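Local coordinates for outer surface protein (Bacillus cereus ATCC 14579, PDB 1X7F) that is uncharacterized but probably acts as a 6-phospho-N-acetylmuramidase, hydrolysing the glycosidic bond of MurNAc-6-phosphate disaccharides in cell-wall recycling, at residues L229-T241 against E258-Q271. Residues are numbered along the deposited sequence; the frame is centred on the assembly and turned at random. Where two conformers were deposited one is given.
Sequences LPIEVQAKHLWAT and ELEKLGNLNRYMLQ
Arg267 lays its aliphatic chain over one face of the Trp239 indole: CG sits 4.0 Å from the centroid of the six-membered ring, 23° off its normal, a CH-pi contact. Leu265 reaches the edge of the same indole, its CD1 3.9 Å from Trp239 CZ3; this methyl also packs on Ala235 CB, while CD2 lies 3.6 Å from Lys236 CE. Leu262 divides likewise, CD2 against Ala235 CB at 3.6 Å and CD1 against Ile231 CD1 at 3.8 Å. With CG1 anti to the backbone N (chi1 -160°), Ile231 sends CD1 to Leu262 and leaves CG2 against Glu258 CG. Helices 231-240 and 258-264 run side by side in the same sense, their axes 9.3 Å apart at closest approach and crossing at -30°. The domain is a (beta/alpha)8 (TIM) barrel: helix 231-240 makes the crossover between strands 201-204 and 246-249, and helix 256-264 follows the last barrel strand. Both pack on strand 246-249, Ala235 and Trp239 touching Val247 and Leu262 touching Ile249. Beyond helix 256-264 the chain passes into strand 270-276 of the second, mixed sheet. There the extended Lys236 chain brings NZ 2.6 Å from Gln271 O, a hydrogen bond from above the carbonyl plane. At the other end a water bridges Glu232 OE2 and Lys261 NZ, which at 4.4 Å stand beyond a direct salt bridge. Each lysine has a salt bridge elsewhere, Lys236 to Glu368 and Lys261 to Glu257. Farther out, Trp239 NE1 bonds Asp245 O, Arg267 NH2 bonds Gly54 O, and the Glu258 carboxylate is held by Ser206 OG and His207 N. Gln271 OE1 accepts from Asn266 N, and an Asx turn at Asn266 shapes the link carrying Arg267.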
ATOM      1  N   LEU A 229      -4.040   4.042  11.397  1.00 40.85           N
ATOM      2  CA  LEU A 229      -3.730   5.045  10.371  1.00 40.73           C
ATOM      3  C   LEU A 229      -4.872   5.075   9.364  1.00 39.65           C
ATOM      4  O   LEU A 229      -5.527   4.030   9.192  1.00 38.98           O
ATOM      5  CB  LEU A 229      -2.449   4.679   9.620  1.00 41.14           C
ATOM      6  CG  LEU A 229      -1.053   5.012  10.135  1.00 45.81           C
ATOM      7  CD1 LEU A 229      -0.059   4.634   9.043  1.00 46.17           C
ATOM      8  CD2 LEU A 229      -0.936   6.489  10.464  1.00 48.95           C
ATOM      9  N   PRO A 230      -5.123   6.234   8.711  1.00 37.63           N
ATOM     10  CA  PRO A 230      -6.106   6.300   7.637  1.00 37.18           C
ATOM     11  C   PRO A 230      -5.824   5.264   6.562  1.00 36.74           C
ATOM     12  O   PRO A 230      -4.659   4.984   6.258  1.00 35.80           O
ATOM     13  CB  PRO A 230      -5.947   7.728   7.093  1.00 36.79           C
ATOM     14  CG  PRO A 230      -5.499   8.523   8.276  1.00 36.77           C
ATOM     15  CD  PRO A 230      -4.554   7.570   8.988  1.00 37.39           C
ATOM     16  N   ILE A 231      -6.896   4.704   6.004  1.00 36.16           N
ATOM     17  CA  ILE A 231      -6.800   3.525   5.153  1.00 35.43           C
ATOM     18  C   ILE A 231      -5.906   3.820   3.938  1.00 36.18           C
ATOM     19  O   ILE A 231      -5.066   3.002   3.578  1.00 37.29           O
ATOM     20  CB  ILE A 231      -8.227   2.986   4.778  1.00 35.69           C
ATOM     21  CG1 ILE A 231      -8.152   1.517   4.319  1.00 34.66           C
ATOM     22  CG2 ILE A 231      -8.964   3.903   3.733  1.00 33.79           C
ATOM     23  CD1 ILE A 231      -9.494   0.943   3.870  1.00 33.95           C
ATOM     24  N   GLU A 232      -6.038   5.020   3.376  1.00 35.34           N
ATOM     25  CA  GLU A 232      -5.287   5.407   2.185  1.00 35.72           C
ATOM     26  C   GLU A 232      -3.814   5.665   2.498  1.00 35.32           C
ATOM     27  O   GLU A 232      -2.956   5.511   1.625  1.00 35.90           O
ATOM     28  CB  GLU A 232      -5.944   6.617   1.473  1.00 35.89           C
ATOM     29  CG  GLU A 232      -5.701   7.974   2.127  1.00 36.66           C
ATOM     30  CD  GLU A 232      -6.656   8.299   3.267  1.00 42.17           C
ATOM     31  OE1 GLU A 232      -6.617   9.455   3.727  1.00 48.30           O
ATOM     32  OE2 GLU A 232      -7.452   7.433   3.715  1.00 42.61           O
ATOM     33  N   VAL A 233      -3.527   6.038   3.743  1.00 35.06           N
ATOM     34  CA  VAL A 233      -2.146   6.242   4.204  1.00 35.34           C
ATOM     35  C   VAL A 233      -1.406   4.899   4.339  1.00 35.27           C
ATOM     36  O   VAL A 233      -0.273   4.760   3.893  1.00 36.03           O
ATOM     37  CB  VAL A 233      -2.108   7.090   5.513  1.00 35.70           C
ATOM     38  CG1 VAL A 233      -0.689   7.256   6.032  1.00 33.69           C
ATOM     39  CG2 VAL A 233      -2.745   8.473   5.234  1.00 33.84           C
ATOM     40  N   GLN A 234      -2.071   3.911   4.920  1.00 34.29           N
ATOM     41  CA  GLN A 234      -1.586   2.535   4.907  1.00 34.93           C
ATOM     42  C   GLN A 234      -1.186   2.031   3.513  1.00 34.87           C
ATOM     43  O   GLN A 234      -0.117   1.461   3.354  1.00 35.66           O
ATOM     44  CB  GLN A 234      -2.647   1.598   5.493  1.00 34.76           C
ATOM     45  CG  GLN A 234      -3.127   1.936   6.887  1.00 33.14           C
ATOM     46  CD  GLN A 234      -4.267   1.018   7.319  1.00 34.47           C
ATOM     47  OE1 GLN A 234      -5.354   1.475   7.690  1.00 36.58           O
ATOM     48  NE2 GLN A 234      -4.018  -0.269   7.275  1.00 30.94           N
ATOM     49  N   ALA A 235      -2.043   2.253   2.512  1.00 35.92           N
ATOM     50  CA  ALA A 235      -1.772   1.836   1.134  1.00 35.65           C
ATOM     51  C   ALA A 235      -0.597   2.590   0.523  1.00 35.69           C
ATOM     52  O   ALA A 235       0.276   1.989  -0.111  1.00 36.96           O
ATOM     53  CB  ALA A 235      -3.013   1.994   0.269  1.00 34.50           C
ATOM     54  N   LYS A 236      -0.585   3.906   0.706  1.00 35.02           N
ATOM     55  CA  LYS A 236       0.536   4.747   0.301  1.00 35.21           C
ATOM     56  C   LYS A 236       1.832   4.186   0.868  1.00 34.98           C
ATOM     57  O   LYS A 236       2.817   4.033   0.156  1.00 35.94           O
ATOM     58  CB  LYS A 236       0.354   6.198   0.794  1.00 34.88           C
ATOM     59  CG  LYS A 236      -0.607   7.072  -0.023  1.00 36.23           C
ATOM     60  CD  LYS A 236      -0.682   8.500   0.588  1.00 35.48           C
ATOM     61  CE  LYS A 236      -1.709   9.357  -0.119  1.00 33.01           C
ATOM     62  NZ  LYS A 236      -1.504  10.811   0.112  1.00 34.29           N
ATOM     63  N   HIS A 237       1.829   3.870   2.158  1.00 34.93           N
ATOM     64  CA  HIS A 237       3.030   3.380   2.796  1.00 34.73           C
ATOM     65  C   HIS A 237       3.535   2.066   2.177  1.00 34.80           C
ATOM     66  O   HIS A 237       4.698   1.984   1.770  1.00 36.49           O
ATOM     67  CB  HIS A 237       2.824   3.266   4.304  1.00 34.59           C
ATOM     68  CG  HIS A 237       4.067   2.906   5.053  1.00 33.00           C
ATOM     69  ND1 HIS A 237       4.042   2.401   6.334  1.00 34.11           N
ATOM     70  CD2 HIS A 237       5.372   2.979   4.703  1.00 29.16           C
ATOM     71  CE1 HIS A 237       5.275   2.179   6.743  1.00 30.46           C
ATOM     72  NE2 HIS A 237       6.101   2.519   5.771  1.00 29.75           N
ATOM     73  N   LEU A 238       2.665   1.067   2.084  1.00 33.92           N
ATOM     74  CA  LEU A 238       3.019  -0.228   1.474  1.00 34.68           C
ATOM     75  C   LEU A 238       3.645  -0.112   0.069  1.00 34.34           C
ATOM     76  O   LEU A 238       4.664  -0.750  -0.219  1.00 35.17           O
ATOM     77  CB  LEU A 238       1.803  -1.164   1.452  1.00 33.76           C
ATOM     78  CG  LEU A 238       1.259  -1.625   2.812  1.00 35.18           C
ATOM     79  CD1 LEU A 238       0.079  -2.553   2.632  1.00 33.50           C
ATOM     80  CD2 LEU A 238       2.339  -2.303   3.630  1.00 34.26           C
ATOM     81  N   TRP A 239       3.040   0.703  -0.786  1.00 33.43           N
ATOM     82  CA  TRP A 239       3.558   0.934  -2.126  1.00 34.42           C
ATOM     83  C   TRP A 239       4.847   1.741  -2.123  1.00 34.68           C
ATOM     84  O   TRP A 239       5.714   1.500  -2.961  1.00 35.10           O
ATOM     85  CB  TRP A 239       2.515   1.601  -3.041  1.00 34.46           C
ATOM     86  CG  TRP A 239       1.405   0.682  -3.511  1.00 35.10           C
ATOM     87  CD1 TRP A 239       1.526  -0.625  -3.911  1.00 34.73           C
ATOM     88  CD2 TRP A 239       0.021   1.026  -3.694  1.00 36.68           C
ATOM     89  NE1 TRP A 239       0.301  -1.120  -4.291  1.00 36.59           N
ATOM     90  CE2 TRP A 239      -0.641  -0.129  -4.174  1.00 36.53           C
ATOM     91  CE3 TRP A 239      -0.733   2.197  -3.494  1.00 36.60           C
ATOM     92  CZ2 TRP A 239      -2.016  -0.155  -4.440  1.00 34.98           C
ATOM     93  CZ3 TRP A 239      -2.101   2.169  -3.764  1.00 35.95           C
ATOM     94  CH2 TRP A 239      -2.726   0.993  -4.211  1.00 34.79           C
ATOM     95  N   ALA A 240       4.984   2.685  -1.190  1.00 34.53           N
ATOM     96  CA  ALA A 240       6.218   3.494  -1.098  1.00 34.15           C
ATOM     97  C   ALA A 240       7.463   2.703  -0.671  1.00 34.01           C
ATOM     98  O   ALA A 240       8.574   3.139  -0.929  1.00 34.28           O
ATOM     99  CB  ALA A 240       6.021   4.732  -0.183  1.00 33.35           C
ATOM    100  N   THR A 241       7.287   1.561  -0.003  1.00 34.98           N
ATOM    101  CA  THR A 241       8.441   0.716   0.368  1.00 34.72           C
ATOM    102  C   THR A 241       9.157   0.191  -0.888  1.00 35.17           C
ATOM    103  O   THR A 241      10.343  -0.119  -0.853  1.00 35.57           O
ATOM    104  CB  THR A 241       8.035  -0.478   1.285  1.00 34.32           C
ATOM    105  OG1 THR A 241       7.102  -1.319   0.597  1.00 35.57           O
ATOM    106  CG2 THR A 241       7.284  -0.020   2.564  1.00 31.76           C
ATOM    107  N   GLU A 258     -14.122   4.722   1.606  1.00 36.49           N
ATOM    108  CA  GLU A 258     -12.795   4.083   1.731  1.00 35.78           C
ATOM    109  C   GLU A 258     -12.323   3.439   0.427  1.00 36.12           C
ATOM    110  O   GLU A 258     -11.166   3.602   0.038  1.00 35.35           O
ATOM    111  CB  GLU A 258     -12.768   3.053   2.862  1.00 35.70           C
ATOM    112  CG  GLU A 258     -12.775   3.654   4.261  1.00 34.46           C
ATOM    113  CD  GLU A 258     -12.806   2.586   5.338  1.00 36.53           C
ATOM    114  OE1 GLU A 258     -13.506   1.560   5.147  1.00 33.99           O
ATOM    115  OE2 GLU A 258     -12.125   2.764   6.381  1.00 36.49           O
ATOM    116  N   LEU A 259     -13.223   2.717  -0.246  1.00 35.96           N
ATOM    117  CA  LEU A 259     -12.929   2.151  -1.568  1.00 37.06           C
ATOM    118  C   LEU A 259     -12.550   3.247  -2.563  1.00 36.92           C
ATOM    119  O   LEU A 259     -11.621   3.078  -3.343  1.00 37.70           O
ATOM    120  CB  LEU A 259     -14.104   1.302  -2.113  1.00 35.70           C
ATOM    121  CG  LEU A 259     -14.525   0.043  -1.316  1.00 36.91           C
ATOM    122  CD1 LEU A 259     -15.890  -0.488  -1.800  1.00 32.58           C
ATOM    123  CD2 LEU A 259     -13.463  -1.092  -1.289  1.00 31.82           C
ATOM    124  N   GLU A 260     -13.258   4.372  -2.513  1.00 37.26           N
ATOM    125  CA  GLU A 260     -13.030   5.474  -3.436  1.00 37.89           C
ATOM    126  C   GLU A 260     -11.670   6.125  -3.203  1.00 37.62           C
ATOM    127  O   GLU A 260     -10.921   6.342  -4.145  1.00 37.73           O
ATOM    128  CB  GLU A 260     -14.154   6.507  -3.344  1.00 36.78           C
ATOM    129  CG  GLU A 260     -14.056   7.616  -4.391  1.00 38.81           C
ATOM    130  CD  GLU A 260     -14.995   8.777  -4.114  1.00 41.67           C
ATOM    131  OE1 GLU A 260     -15.440   9.444  -5.078  1.00 47.03           O
ATOM    132  OE2 GLU A 260     -15.294   9.028  -2.922  1.00 48.31           O
ATOM    133  N   LYS A 261     -11.371   6.426  -1.940  1.00 37.91           N
ATOM    134  CA  LYS A 261     -10.078   6.952  -1.520  1.00 38.93           C
ATOM    135  C   LYS A 261      -8.916   6.105  -2.019  1.00 37.00           C
ATOM    136  O   LYS A 261      -7.904   6.636  -2.473  1.00 35.77           O
ATOM    137  CB  LYS A 261     -10.005   7.033   0.015  1.00 38.65           C
ATOM    138  CG  LYS A 261     -10.585   8.313   0.578  1.00 42.21           C
ATOM    139  CD  LYS A 261     -10.525   8.318   2.106  1.00 41.76           C
ATOM    140  CE  LYS A 261     -11.349   9.488   2.659  1.00 47.78           C
ATOM    141  NZ  LYS A 261     -11.207   9.623   4.148  1.00 49.60           N
ATOM    142  N   LEU A 262      -9.059   4.790  -1.882  1.00 35.96           N
ATOM    143  CA  LEU A 262      -8.023   3.859  -2.312  1.00 34.81           C
ATOM    144  C   LEU A 262      -7.891   3.814  -3.831  1.00 34.71           C
ATOM    145  O   LEU A 262      -6.764   3.796  -4.357  1.00 34.55           O
ATOM    146  CB  LEU A 262      -8.284   2.469  -1.746  1.00 34.77           C
ATOM    147  CG  LEU A 262      -8.036   2.317  -0.244  1.00 34.28           C
ATOM    148  CD1 LEU A 262      -8.618   1.007   0.219  1.00 32.85           C
ATOM    149  CD2 LEU A 262      -6.546   2.400   0.103  1.00 33.02           C
ATOM    150  N   GLY A 263      -9.034   3.825  -4.521  1.00 33.02           N
ATOM    151  CA  GLY A 263      -9.069   3.808  -5.972  1.00 33.90           C
ATOM    152  C   GLY A 263      -8.544   5.099  -6.596  1.00 33.95           C
ATOM    153  O   GLY A 263      -8.045   5.098  -7.728  1.00 32.18           O
ATOM    154  N   ASN A 264      -8.656   6.197  -5.854  1.00 33.71           N
ATOM    155  CA  ASN A 264      -8.191   7.495  -6.328  1.00 35.24           C
ATOM    156  C   ASN A 264      -6.669   7.646  -6.313  1.00 35.05           C
ATOM    157  O   ASN A 264      -6.131   8.503  -6.987  1.00 35.30           O
ATOM    158  CB  ASN A 264      -8.851   8.624  -5.531  1.00 35.67           C
ATOM    159  CG  ASN A 264     -10.293   8.878  -5.949  1.00 38.80           C
ATOM    160  OD1 ASN A 264     -10.784   8.325  -6.936  1.00 42.06           O
ATOM    161  ND2 ASN A 264     -10.981   9.726  -5.194  1.00 42.82           N
ATOM    162  N   LEU A 265      -5.983   6.811  -5.542  1.00 35.46           N
ATOM    163  CA  LEU A 265      -4.541   6.934  -5.369  1.00 35.57           C
ATOM    164  C   LEU A 265      -3.756   6.641  -6.647  1.00 36.44           C
ATOM    165  O   LEU A 265      -4.140   5.763  -7.425  1.00 37.14           O
ATOM    166  CB  LEU A 265      -4.058   5.986  -4.274  1.00 33.98           C
ATOM    167  CG  LEU A 265      -4.457   6.204  -2.804  1.00 34.98           C
ATOM    168  CD1 LEU A 265      -3.894   5.107  -1.933  1.00 29.87           C
ATOM    169  CD2 LEU A 265      -3.979   7.559  -2.303  1.00 36.39           C
ATOM    170  N   ASN A 266      -2.654   7.373  -6.841  1.00 36.28           N
ATOM    171  CA  ASN A 266      -1.614   6.986  -7.780  1.00 37.35           C
ATOM    172  C   ASN A 266      -0.789   5.878  -7.131  1.00 37.54           C
ATOM    173  O   ASN A 266      -0.224   6.052  -6.059  1.00 38.32           O
ATOM    174  CB  ASN A 266      -0.730   8.192  -8.169  1.00 37.95           C
ATOM    175  CG  ASN A 266       0.191   7.905  -9.370  1.00 38.90           C
ATOM    176  OD1 ASN A 266       0.749   6.820  -9.496  1.00 42.18           O
ATOM    177  ND2 ASN A 266       0.377   8.902 -10.225  1.00 40.48           N
ATOM    178  N   ARG A 267      -0.734   4.724  -7.780  1.00 37.56           N
ATOM    179  CA  ARG A 267      -0.153   3.534  -7.152  1.00 36.22           C
ATOM    180  C   ARG A 267       1.345   3.472  -7.345  1.00 36.21           C
ATOM    181  O   ARG A 267       2.042   2.786  -6.592  1.00 35.91           O
ATOM    182  CB  ARG A 267      -0.770   2.264  -7.735  1.00 34.79           C
ATOM    183  CG  ARG A 267      -2.275   2.216  -7.621  1.00 35.81           C
ATOM    184  CD  ARG A 267      -2.890   0.892  -8.079  1.00 35.27           C
ATOM    185  NE  ARG A 267      -4.345   0.970  -8.088  1.00 32.49           N
ATOM    186  CZ  ARG A 267      -5.145   0.057  -8.615  1.00 31.95           C
ATOM    187  NH1 ARG A 267      -4.649  -1.021  -9.208  1.00 33.05           N
ATOM    188  NH2 ARG A 267      -6.452   0.248  -8.585  1.00 33.97           N
ATOM    189  N   TYR A 268       1.793   4.223  -8.354  0.50 35.55           N
ATOM    190  CA  TYR A 268       3.144   4.179  -8.908  0.50 36.49           C
ATOM    191  C   TYR A 268       3.938   5.473  -8.658  0.50 36.53           C
ATOM    192  O   TYR A 268       5.032   5.652  -9.196  0.50 36.16           O
ATOM    193  CB  TYR A 268       3.076   3.878 -10.421  0.50 36.07           C
ATOM    194  CG  TYR A 268       2.145   2.727 -10.772  0.50 36.30           C
ATOM    195  CD1 TYR A 268       0.843   2.965 -11.226  0.50 36.16           C
ATOM    196  CD2 TYR A 268       2.561   1.400 -10.633  0.50 35.20           C
ATOM    197  CE1 TYR A 268      -0.018   1.909 -11.541  0.50 35.31           C
ATOM    198  CE2 TYR A 268       1.711   0.341 -10.949  0.50 35.15           C
ATOM    199  CZ  TYR A 268       0.422   0.598 -11.402  0.50 35.45           C
ATOM    200  OH  TYR A 268      -0.421  -0.455 -11.713  0.50 34.48           O
ATOM    201  N   MET A 269       3.373   6.364  -7.844  1.00 37.03           N
ATOM    202  CA  MET A 269       4.067   7.541  -7.313  1.00 38.11           C
ATOM    203  C   MET A 269       3.549   8.094  -5.992  1.00 36.10           C
ATOM    204  O   MET A 269       2.354   8.160  -5.756  1.00 35.81           O
ATOM    205  CB  MET A 269       4.148   8.651  -8.335  1.00 37.70           C
ATOM    206  CG  MET A 269       5.257   9.628  -7.997  1.00 41.19           C
ATOM    207  SD  MET A 269       5.024  11.065  -8.963  1.00 43.79           S
ATOM    208  CE  MET A 269       3.248  11.268  -8.779  1.00 47.89           C
ATOM    209  N   LEU A 270       4.482   8.519  -5.152  1.00 36.54           N
ATOM    210  CA  LEU A 270       4.174   9.108  -3.862  1.00 36.96           C
ATOM    211  C   LEU A 270       3.442  10.444  -3.984  1.00 36.67           C
ATOM    212  O   LEU A 270       3.890  11.338  -4.706  1.00 37.54           O
ATOM    213  CB  LEU A 270       5.454   9.293  -3.064  1.00 38.14           C
ATOM    214  CG  LEU A 270       5.325   9.730  -1.599  1.00 40.97           C
ATOM    215  CD1 LEU A 270       4.521   8.717  -0.768  1.00 40.87           C
ATOM    216  CD2 LEU A 270       6.720   9.888  -1.046  1.00 43.75           C
ATOM    217  N   GLN A 271       2.310  10.556  -3.286  1.00 35.08           N
ATOM    218  CA  GLN A 271       1.496  11.770  -3.264  1.00 33.92           C
ATOM    219  C   GLN A 271       1.336  12.196  -1.810  1.00 34.28           C
ATOM    220  O   GLN A 271       0.794  11.450  -0.995  1.00 34.96           O
ATOM    221  CB  GLN A 271       0.114  11.548  -3.884  1.00 33.60           C
ATOM    222  CG  GLN A 271       0.094  10.962  -5.289  1.00 31.42           C
ATOM    223  CD  GLN A 271      -1.314  10.632  -5.754  1.00 32.39           C
ATOM    224  OE1 GLN A 271      -1.949   9.696  -5.235  1.00 27.14           O
ATOM    225  NE2 GLN A 271      -1.807  11.389  -6.742  1.00 29.90           N
TER
HETATM  226  O   HOH W   1      -9.224   8.159   5.512  1.00 34.31           O